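PDB 3VC5: mandelate racemase/muconate lactonizing protein from Thermobispora bispora, which probably catalyses the magnesium-dependent dehydration of D-glucarate to 5-dehydro-4-deoxy-D-glucarate, as a member of the mandelate racemase/muconate lactonizing enzyme family. Local coordinates for residues G213-P216 with P217-A221; A325-C328 with A329-I333; H410-Y413 with E414-G417. One frame throughout, in Å; residues are numbered along the deposited sequence.

Interaction 1: residues G213-P216 with P217-A221; sequences GVFP and PEQEA
Glu220 turns its carboxylate back from the first turn of the helix to take three successive backbone N-H groups of the loop before it. Gly213 N donates to Glu220 OE1 at 2.9 Å, on the syn lone pair. Val214 N and Phe215 N both donate to Glu220 OE2, also at 2.9 Å each, and from the same face of the carboxylate: Val214 N on the syn side, tilted 18° from the plane, and Phe215 N above it, 48° out. CG sits anti to the carbonyl carbon (chi1 -58°) and the chain beyond it is extended, which carries the carboxylate back to the loop. A water donates to Phe215 O and, weakly, to Glu220 OE1. Were Glu220 replaced by an alanine, the three loop N-H groups would probably be left without this acceptor and the loop freer to shift. Backbone bonding marks the helix start: Pro216, in the N-cap position, receives Gln219 N at its O (2.9 Å) and, more weakly, Glu220 N. Van der Waals contacts are made by Gln219, whose NE2 lies 3.6 Å from Pro216 CD, while its OE1 approaches Phe215 CD2 obliquely at 3.5 Å. The loop leads from strand 208-211, which ends in the predicted proton acceptor Lys211, into helix 217-230; Phe215 meets Tyr170 edge-to-face, and Pro217 rests on Thr248 and Val252 of helix 246-255.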
ATOM      1  N   GLY A 213      -0.961  33.654  -0.427  1.00 27.08           N
ATOM      2  CA  GLY A 213      -1.212  33.974  -1.833  1.00 27.72           C
ATOM      3  C   GLY A 213      -2.295  35.036  -1.978  1.00 30.75           C
ATOM      4  O   GLY A 213      -2.913  35.183  -3.034  1.00 28.51           O
ATOM      5  N   VAL A 214      -2.538  35.771  -0.897  1.00 29.03           N
ATOM      6  CA  VAL A 214      -3.595  36.762  -0.851  1.00 28.81           C
ATOM      7  C   VAL A 214      -3.003  38.168  -0.829  1.00 28.83           C
ATOM      8  O   VAL A 214      -3.415  39.035  -1.610  1.00 30.49           O
ATOM      9  CB  VAL A 214      -4.452  36.534   0.414  1.00 25.97           C
ATOM     10  CG1 VAL A 214      -5.492  37.649   0.595  1.00 29.81           C
ATOM     11  CG2 VAL A 214      -5.109  35.153   0.362  1.00 27.27           C
ATOM     12  N   PHE A 215      -2.038  38.380   0.066  1.00 29.29           N
ATOM     13  CA  PHE A 215      -1.350  39.672   0.182  1.00 32.43           C
ATOM     14  C   PHE A 215       0.072  39.542  -0.315  1.00 33.44           C
ATOM     15  O   PHE A 215       0.574  38.429  -0.462  1.00 31.43           O
ATOM     16  CB  PHE A 215      -1.358  40.125   1.638  1.00 33.41           C
ATOM     17  CG  PHE A 215      -2.695  40.627   2.101  1.00 34.03           C
ATOM     18  CD1 PHE A 215      -3.519  39.836   2.896  1.00 30.86           C
ATOM     19  CD2 PHE A 215      -3.131  41.895   1.736  1.00 37.93           C
ATOM     20  CE1 PHE A 215      -4.749  40.300   3.319  1.00 34.10           C
ATOM     21  CE2 PHE A 215      -4.361  42.376   2.155  1.00 37.46           C
ATOM     22  CZ  PHE A 215      -5.182  41.573   2.949  1.00 38.38           C
ATOM     23  N   PRO A 216       0.746  40.673  -0.557  1.00 36.01           N
ATOM     24  CA  PRO A 216       2.140  40.547  -0.967  1.00 33.51           C
ATOM     25  C   PRO A 216       2.914  39.655   0.002  1.00 33.25           C
ATOM     26  O   PRO A 216       2.644  39.659   1.207  1.00 32.64           O
ATOM     27  CB  PRO A 216       2.654  41.987  -0.910  1.00 37.19           C
ATOM     28  CG  PRO A 216       1.417  42.818  -1.227  1.00 40.19           C
ATOM     29  CD  PRO A 216       0.266  42.068  -0.576  1.00 37.91           C
ATOM     30  N   PRO A 217       3.869  38.878  -0.517  1.00 32.88           N
ATOM     31  CA  PRO A 217       4.521  37.892   0.352  1.00 33.50           C
ATOM     32  C   PRO A 217       5.118  38.517   1.631  1.00 34.29           C
ATOM     33  O   PRO A 217       5.097  37.884   2.690  1.00 36.23           O
ATOM     34  CB  PRO A 217       5.641  37.307  -0.526  1.00 36.22           C
ATOM     35  CG  PRO A 217       5.445  37.857  -1.904  1.00 37.56           C
ATOM     36  CD  PRO A 217       4.268  38.780  -1.932  1.00 33.08           C
ATOM     37  N   GLU A 218       5.675  39.729   1.549  1.00 38.29           N
ATOM     38  CA  GLU A 218       6.308  40.276   2.754  1.00 39.17           C
ATOM     39  C   GLU A 218       5.285  40.446   3.887  1.00 34.83           C
ATOM     40  O   GLU A 218       5.617  40.277   5.057  1.00 34.93           O
ATOM     41  CB  GLU A 218       7.080  41.572   2.481  1.00 47.41           C
ATOM     42  CG  GLU A 218       6.230  42.731   2.003  1.00 71.74           C
ATOM     43  CD  GLU A 218       6.147  42.800   0.486  1.00 79.42           C
ATOM     44  OE1 GLU A 218       6.340  41.742  -0.176  1.00 77.41           O
ATOM     45  OE2 GLU A 218       5.895  43.916  -0.033  1.00 77.29           O
ATOM     46  N   GLN A 219       4.037  40.738   3.537  1.00 34.00           N
ATOM     47  CA  GLN A 219       2.997  40.892   4.554  1.00 35.54           C
ATOM     48  C   GLN A 219       2.611  39.546   5.188  1.00 36.35           C
ATOM     49  O   GLN A 219       2.259  39.469   6.378  1.00 35.86           O
ATOM     50  CB  GLN A 219       1.770  41.573   3.949  1.00 35.83           C
ATOM     51  CG  GLN A 219       1.978  43.035   3.595  1.00 35.25           C
ATOM     52  CD  GLN A 219       0.767  43.653   2.909  1.00 40.03           C
ATOM     53  OE1 GLN A 219      -0.381  43.374   3.270  1.00 40.13           O
ATOM     54  NE2 GLN A 219       1.014  44.504   1.929  1.00 44.32           N
ATOM     55  N   GLU A 220       2.660  38.486   4.387  1.00 31.39           N
ATOM     56  CA  GLU A 220       2.322  37.158   4.873  1.00 30.31           C
ATOM     57  C   GLU A 220       3.456  36.616   5.712  1.00 32.14           C
ATOM     58  O   GLU A 220       3.217  35.955   6.724  1.00 33.12           O
ATOM     59  CB  GLU A 220       1.962  36.247   3.696  1.00 28.91           C
ATOM     60  CG  GLU A 220       0.777  36.840   2.902  1.00 28.04           C
ATOM     61  CD  GLU A 220       0.172  35.905   1.856  1.00 30.95           C
ATOM     62  OE1 GLU A 220       0.899  35.015   1.352  1.00 29.66           O
ATOM     63  OE2 GLU A 220      -1.018  36.125   1.494  1.00 29.31           O
ATOM     64  N   ALA A 221       4.692  36.913   5.315  1.00 31.55           N
ATOM     65  CA  ALA A 221       5.841  36.587   6.161  1.00 33.68           C
ATOM     66  C   ALA A 221       5.726  37.288   7.526  1.00 34.71           C
ATOM     67  O   ALA A 221       6.035  36.693   8.563  1.00 35.08           O
ATOM     68  CB  ALA A 221       7.155  36.934   5.469  1.00 35.87           C
TER
HETATM   69  O   HOH W   1       1.385  35.961  -1.146  1.00 38.08           O

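Interaction 2: residues A325-C328 with A329-I333; sequences ATLC and ATFGI
Thr330 bonds to Thr326 O twice, through its backbone N at 3.0 Å and through its hydroxyl OG1 at 2.8 Å, and the two donors come from opposite faces of the carbonyl plane. The hydroxyl gets there because OG1 is anti to the carbonyl carbon of Thr330 (chi1 -58°), which lays it back along the helix. One residue on, Phe331 presents the edge of its ring to Leu327 O, with CD2 3.2 Å away and the oxygen near the ring plane; the same oxygen accepts Phe331 N at 3.3 Å. The two side chains meet obliquely, Leu327 CD2 lying 4.0 Å from Phe331 CD2. Ile333 brings CB to within 3.9 Å of Cys328 CB, and its CG2 approaches Cys328 SG.

Further out, Cys328 and Ile333 both pack on Leu308 of strand 307-310. Thr326 OG1 is hydrogen-bonded to His323 ND1 of the second subunit, and the Phe331 ring stacks on Phe331 of that subunit, so this helix end belongs to the dimer interface. Arg303 NH2 is hydrogen-bonded to Phe331 O.

The backbone closes as a Schellman motif: Ile333 N reaches Cys328 O at 2.9 Å, Gly332 N reaches Ala329 O at 3.1 Å, and Gly332, with positive phi, is the C-prime residue that ends helix 318-330 and turns the chain into strand 334-337.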
ATOM      1  N   ALA A 325       0.779   6.236   1.425  1.00 21.75           N
ATOM      2  CA  ALA A 325       1.582   6.588   2.579  1.00 21.69           C
ATOM      3  C   ALA A 325       2.808   5.662   2.665  1.00 22.70           C
ATOM      4  O   ALA A 325       3.927   6.126   2.947  1.00 24.37           O
ATOM      5  CB  ALA A 325       0.745   6.513   3.892  1.00 23.02           C
ATOM      6  N   THR A 326       2.622   4.365   2.454  1.00 22.56           N
ATOM      7  CA  THR A 326       3.760   3.420   2.496  1.00 22.87           C
ATOM      8  C   THR A 326       4.790   3.793   1.421  1.00 22.33           C
ATOM      9  O   THR A 326       6.025   3.766   1.660  1.00 24.48           O
ATOM     10  CB  THR A 326       3.261   1.949   2.247  1.00 23.37           C
ATOM     11  OG1 THR A 326       2.471   1.563   3.367  1.00 28.90           O
ATOM     12  CG2 THR A 326       4.452   0.955   2.063  1.00 27.53           C
ATOM     13  N   LEU A 327       4.276   4.177   0.253  1.00 23.17           N
ATOM     14  CA  LEU A 327       5.153   4.486  -0.879  1.00 22.28           C
ATOM     15  C   LEU A 327       5.980   5.718  -0.499  1.00 24.22           C
ATOM     16  O   LEU A 327       7.213   5.716  -0.596  1.00 26.10           O
ATOM     17  CB  LEU A 327       4.327   4.749  -2.135  1.00 24.45           C
ATOM     18  CG  LEU A 327       5.053   5.108  -3.429  1.00 26.60           C
ATOM     19  CD1 LEU A 327       4.110   4.832  -4.591  1.00 29.42           C
ATOM     20  CD2 LEU A 327       5.544   6.589  -3.416  1.00 25.93           C
ATOM     21  N   CYS A 328       5.309   6.744   0.012  1.00 24.51           N
ATOM     22  CA  CYS A 328       6.023   7.963   0.394  1.00 25.08           C
ATOM     23  C   CYS A 328       7.086   7.692   1.455  1.00 28.13           C
ATOM     24  O   CYS A 328       8.236   8.119   1.310  1.00 28.71           O
ATOM     25  CB  CYS A 328       5.046   9.055   0.870  1.00 26.74           C
ATOM     26  SG  CYS A 328       4.112   9.777  -0.509  1.00 28.93           S
ATOM     27  N   ALA A 329       6.713   6.993   2.525  1.00 25.47           N
ATOM     28  CA  ALA A 329       7.662   6.694   3.597  1.00 26.58           C
ATOM     29  C   ALA A 329       8.914   6.005   3.048  1.00 26.60           C
ATOM     30  O   ALA A 329      10.040   6.329   3.455  1.00 27.85           O
ATOM     31  CB  ALA A 329       7.004   5.844   4.698  1.00 27.36           C
ATOM     32  N   THR A 330       8.710   5.057   2.137  1.00 25.89           N
ATOM     33  CA  THR A 330       9.810   4.323   1.481  1.00 26.76           C
ATOM     34  C   THR A 330      10.818   5.267   0.820  1.00 29.19           C
ATOM     35  O   THR A 330      12.033   5.039   0.878  1.00 29.40           O
ATOM     36  CB  THR A 330       9.260   3.282   0.456  1.00 31.00           C
ATOM     37  OG1 THR A 330       8.387   2.363   1.131  1.00 33.27           O
ATOM     38  CG2 THR A 330      10.412   2.507  -0.237  1.00 28.38           C
ATOM     39  N   PHE A 331      10.309   6.326   0.204  1.00 26.22           N
ATOM     40  CA  PHE A 331      11.148   7.282  -0.512  1.00 25.28           C
ATOM     41  C   PHE A 331      11.534   8.481   0.312  1.00 26.65           C
ATOM     42  O   PHE A 331      12.147   9.406  -0.198  1.00 26.65           O
ATOM     43  CB  PHE A 331      10.473   7.698  -1.828  1.00 24.92           C
ATOM     44  CG  PHE A 331      10.451   6.607  -2.849  1.00 24.62           C
ATOM     45  CD1 PHE A 331      11.472   6.486  -3.790  1.00 26.60           C
ATOM     46  CD2 PHE A 331       9.434   5.666  -2.858  1.00 31.93           C
ATOM     47  CE1 PHE A 331      11.450   5.469  -4.727  1.00 27.84           C
ATOM     48  CE2 PHE A 331       9.412   4.651  -3.794  1.00 31.99           C
ATOM     49  CZ  PHE A 331      10.427   4.536  -4.732  1.00 28.92           C
ATOM     50  N   GLY A 332      11.199   8.455   1.600  1.00 24.93           N
ATOM     51  CA  GLY A 332      11.590   9.545   2.507  1.00 26.88           C
ATOM     52  C   GLY A 332      10.702  10.781   2.421  1.00 25.62           C
ATOM     53  O   GLY A 332      11.074  11.857   2.910  1.00 31.29           O
ATOM     54  N   ILE A 333       9.536  10.650   1.797  1.00 23.73           N
ATOM     55  CA  ILE A 333       8.597  11.762   1.713  1.00 25.48           C
ATOM     56  C   ILE A 333       7.641  11.600   2.881  1.00 24.61           C
ATOM     57  O   ILE A 333       7.011  10.557   3.030  1.00 27.78           O
ATOM     58  CB  ILE A 333       7.807  11.732   0.383  1.00 26.35           C
ATOM     59  CG1 ILE A 333       8.778  11.964  -0.790  1.00 25.07           C
ATOM     60  CG2 ILE A 333       6.671  12.776   0.372  1.00 25.40           C
ATOM     61  CD1 ILE A 333       8.216  11.653  -2.142  1.00 28.74           C
TER

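Interaction 3: residues H410-Y413 with E414-G417; sequences HEQY and ERCG
Glu411 and Arg415, one helical turn apart, cross obliquely with their carboxylate and guanidinium planes 48° apart, and are joined by a salt bridge. Arg415 grips side-on: NE donates to Glu411 OE2 at 3.1 Å with the oxygen in the guanidinium plane, while NH2 donates to Glu411 OE1 at 2.9 Å on its syn lone pair. NE also reaches OE1, so that oxygen takes two donors. The arginine is bent to do this, with CG wedged between the backbone N and the carbonyl carbon (chi1 41°) and a further kink at chi2. One guanidinium face is met by Gln412 CG, 3.7 Å above the plane and offset toward the rim; the two side chains run the same way.

Helix 403-415 lies against the antiparallel sheet of strands 25-36 and 50-60, the cap of the enolase-superfamily fold, in which a C-terminal segment packs on the N-terminal domain. On that side Gln412 NE2 donates to Ala34 O, and Tyr413 packs on Leu52 and Pro32.

Glu414 bends at chi2, bringing OE2 to the edge of the Tyr413 ring, in its plane and 3.6 Å from CD2. His410, whose ND1 bonds to Pro32 O, crosses Glu414 with ring and carboxylate planes 36° apart; CG of Glu414 lies over one face of the imidazole, 4.0 Å from NE2, and Glu414 N bonds to His410 O at 3.0 Å.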
ATOM      1  N   HIS A 410     -29.891  19.553   2.413  1.00 24.05           N
ATOM      2  CA  HIS A 410     -30.291  19.313   1.028  1.00 23.75           C
ATOM      3  C   HIS A 410     -31.227  20.429   0.525  1.00 21.86           C
ATOM      4  O   HIS A 410     -31.129  20.871  -0.625  1.00 23.53           O
ATOM      5  CB  HIS A 410     -30.963  17.947   0.852  1.00 23.06           C
ATOM      6  CG  HIS A 410     -31.416  17.703  -0.546  1.00 24.77           C
ATOM      7  ND1 HIS A 410     -30.548  17.565  -1.614  1.00 28.62           N
ATOM      8  CD2 HIS A 410     -32.663  17.559  -1.064  1.00 31.27           C
ATOM      9  CE1 HIS A 410     -31.240  17.354  -2.719  1.00 32.05           C
ATOM     10  NE2 HIS A 410     -32.523  17.346  -2.415  1.00 31.54           N
ATOM     11  N   GLU A 411     -32.123  20.896   1.401  1.00 24.88           N
ATOM     12  CA  GLU A 411     -33.012  21.978   1.036  1.00 24.61           C
ATOM     13  C   GLU A 411     -32.173  23.237   0.765  1.00 25.63           C
ATOM     14  O   GLU A 411     -32.458  23.981  -0.177  1.00 26.28           O
ATOM     15  CB  GLU A 411     -34.028  22.236   2.153  1.00 25.53           C
ATOM     16  CG  GLU A 411     -35.198  23.195   1.764  1.00 27.05           C
ATOM     17  CD  GLU A 411     -34.804  24.665   1.862  1.00 28.57           C
ATOM     18  OE1 GLU A 411     -33.892  24.989   2.685  1.00 32.02           O
ATOM     19  OE2 GLU A 411     -35.386  25.503   1.112  1.00 34.93           O
ATOM     20  N   GLN A 412     -31.120  23.451   1.559  1.00 26.13           N
ATOM     21  CA  GLN A 412     -30.243  24.598   1.325  1.00 24.93           C
ATOM     22  C   GLN A 412     -29.603  24.477  -0.060  1.00 24.55           C
ATOM     23  O   GLN A 412     -29.525  25.448  -0.797  1.00 26.10           O
ATOM     24  CB  GLN A 412     -29.184  24.673   2.430  1.00 25.03           C
ATOM     25  CG  GLN A 412     -29.808  25.142   3.750  1.00 27.11           C
ATOM     26  CD  GLN A 412     -28.907  25.109   4.980  1.00 31.00           C
ATOM     27  OE1 GLN A 412     -29.336  25.575   6.049  1.00 34.07           O
ATOM     28  NE2 GLN A 412     -27.693  24.537   4.869  1.00 27.65           N
ATOM     29  N   TYR A 413     -29.092  23.289  -0.389  1.00 24.72           N
ATOM     30  CA  TYR A 413     -28.541  23.058  -1.733  1.00 24.09           C
ATOM     31  C   TYR A 413     -29.534  23.452  -2.815  1.00 27.14           C
ATOM     32  O   TYR A 413     -29.179  24.140  -3.785  1.00 26.01           O
ATOM     33  CB  TYR A 413     -28.161  21.575  -1.899  1.00 24.57           C
ATOM     34  CG  TYR A 413     -27.704  21.254  -3.298  1.00 22.35           C
ATOM     35  CD1 TYR A 413     -26.386  21.463  -3.677  1.00 23.63           C
ATOM     36  CD2 TYR A 413     -28.606  20.768  -4.240  1.00 24.12           C
ATOM     37  CE1 TYR A 413     -25.956  21.163  -4.996  1.00 24.66           C
ATOM     38  CE2 TYR A 413     -28.205  20.476  -5.547  1.00 24.48           C
ATOM     39  CZ  TYR A 413     -26.884  20.685  -5.913  1.00 23.19           C
ATOM     40  OH  TYR A 413     -26.505  20.396  -7.206  1.00 23.77           O
ATOM     41  N   GLU A 414     -30.781  23.010  -2.663  1.00 28.24           N
ATOM     42  CA  GLU A 414     -31.783  23.268  -3.699  1.00 27.81           C
ATOM     43  C   GLU A 414     -31.893  24.757  -4.032  1.00 28.71           C
ATOM     44  O   GLU A 414     -32.000  25.117  -5.204  1.00 31.57           O
ATOM     45  CB  GLU A 414     -33.160  22.674  -3.346  1.00 31.37           C
ATOM     46  CG  GLU A 414     -33.212  21.143  -3.465  1.00 39.57           C
ATOM     47  CD  GLU A 414     -32.978  20.641  -4.901  1.00 52.05           C
ATOM     48  OE1 GLU A 414     -33.782  20.966  -5.799  1.00 58.63           O
ATOM     49  OE2 GLU A 414     -31.991  19.905  -5.132  1.00 49.99           O
ATOM     50  N   ARG A 415     -31.857  25.627  -3.024  1.00 30.72           N
ATOM     51  CA  ARG A 415     -32.083  27.052  -3.297  1.00 29.54           C
ATOM     52  C   ARG A 415     -30.888  27.969  -3.111  1.00 30.55           C
ATOM     53  O   ARG A 415     -31.051  29.174  -3.157  1.00 34.38           O
ATOM     54  CB  ARG A 415     -33.270  27.572  -2.489  1.00 35.15           C
ATOM     55  CG  ARG A 415     -33.317  27.050  -1.105  1.00 37.68           C
ATOM     56  CD  ARG A 415     -32.719  27.993  -0.095  1.00 44.01           C
ATOM     57  NE  ARG A 415     -32.998  27.539   1.266  1.00 39.21           N
ATOM     58  CZ  ARG A 415     -32.406  28.021   2.361  1.00 35.61           C
ATOM     59  NH1 ARG A 415     -31.518  29.015   2.280  1.00 36.85           N
ATOM     60  NH2 ARG A 415     -32.721  27.523   3.537  1.00 35.94           N
ATOM     61  N   CYS A 416     -29.676  27.421  -2.987  1.00 27.68           N
ATOM     62  CA  CYS A 416     -28.538  28.267  -2.637  1.00 28.62           C
ATOM     63  C   CYS A 416     -27.974  29.009  -3.848  1.00 30.85           C
ATOM     64  O   CYS A 416     -27.174  29.949  -3.698  1.00 31.51           O
ATOM     65  CB  CYS A 416     -27.454  27.444  -1.944  1.00 26.32           C
ATOM     66  SG  CYS A 416     -26.463  26.421  -3.083  1.00 28.08           S
ATOM     67  N   GLY A 417     -28.379  28.587  -5.043  1.00 30.52           N
ATOM     68  CA  GLY A 417     -28.000  29.284  -6.269  1.00 33.49           C
ATOM     69  C   GLY A 417     -26.575  29.020  -6.721  1.00 33.82           C
ATOM     70  O   GLY A 417     -26.074  29.714  -7.613  1.00 39.09           O
TER

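From the N terminus, interaction 1 closes the loop after strand 208-211 onto the start of helix 217-230. Interaction 2 follows at the end of helix 318-330, and interaction 3 near the end of helix 403-415. Each is one continuous run of residues, so the three lie in series and neither nest nor cross. Their centres are about 32 Å (1 and 2), 35 Å (1 and 3) and 42 Å (2 and 3) apart, and none touches another. Interactions 1 and 2 belong to the barrel domain, at a helix start and a helix end; interaction 2 also faces the second subunit. Across the chain's centre from it, interaction 3 lies on helix 403-415, which packs on the N-terminal sheet.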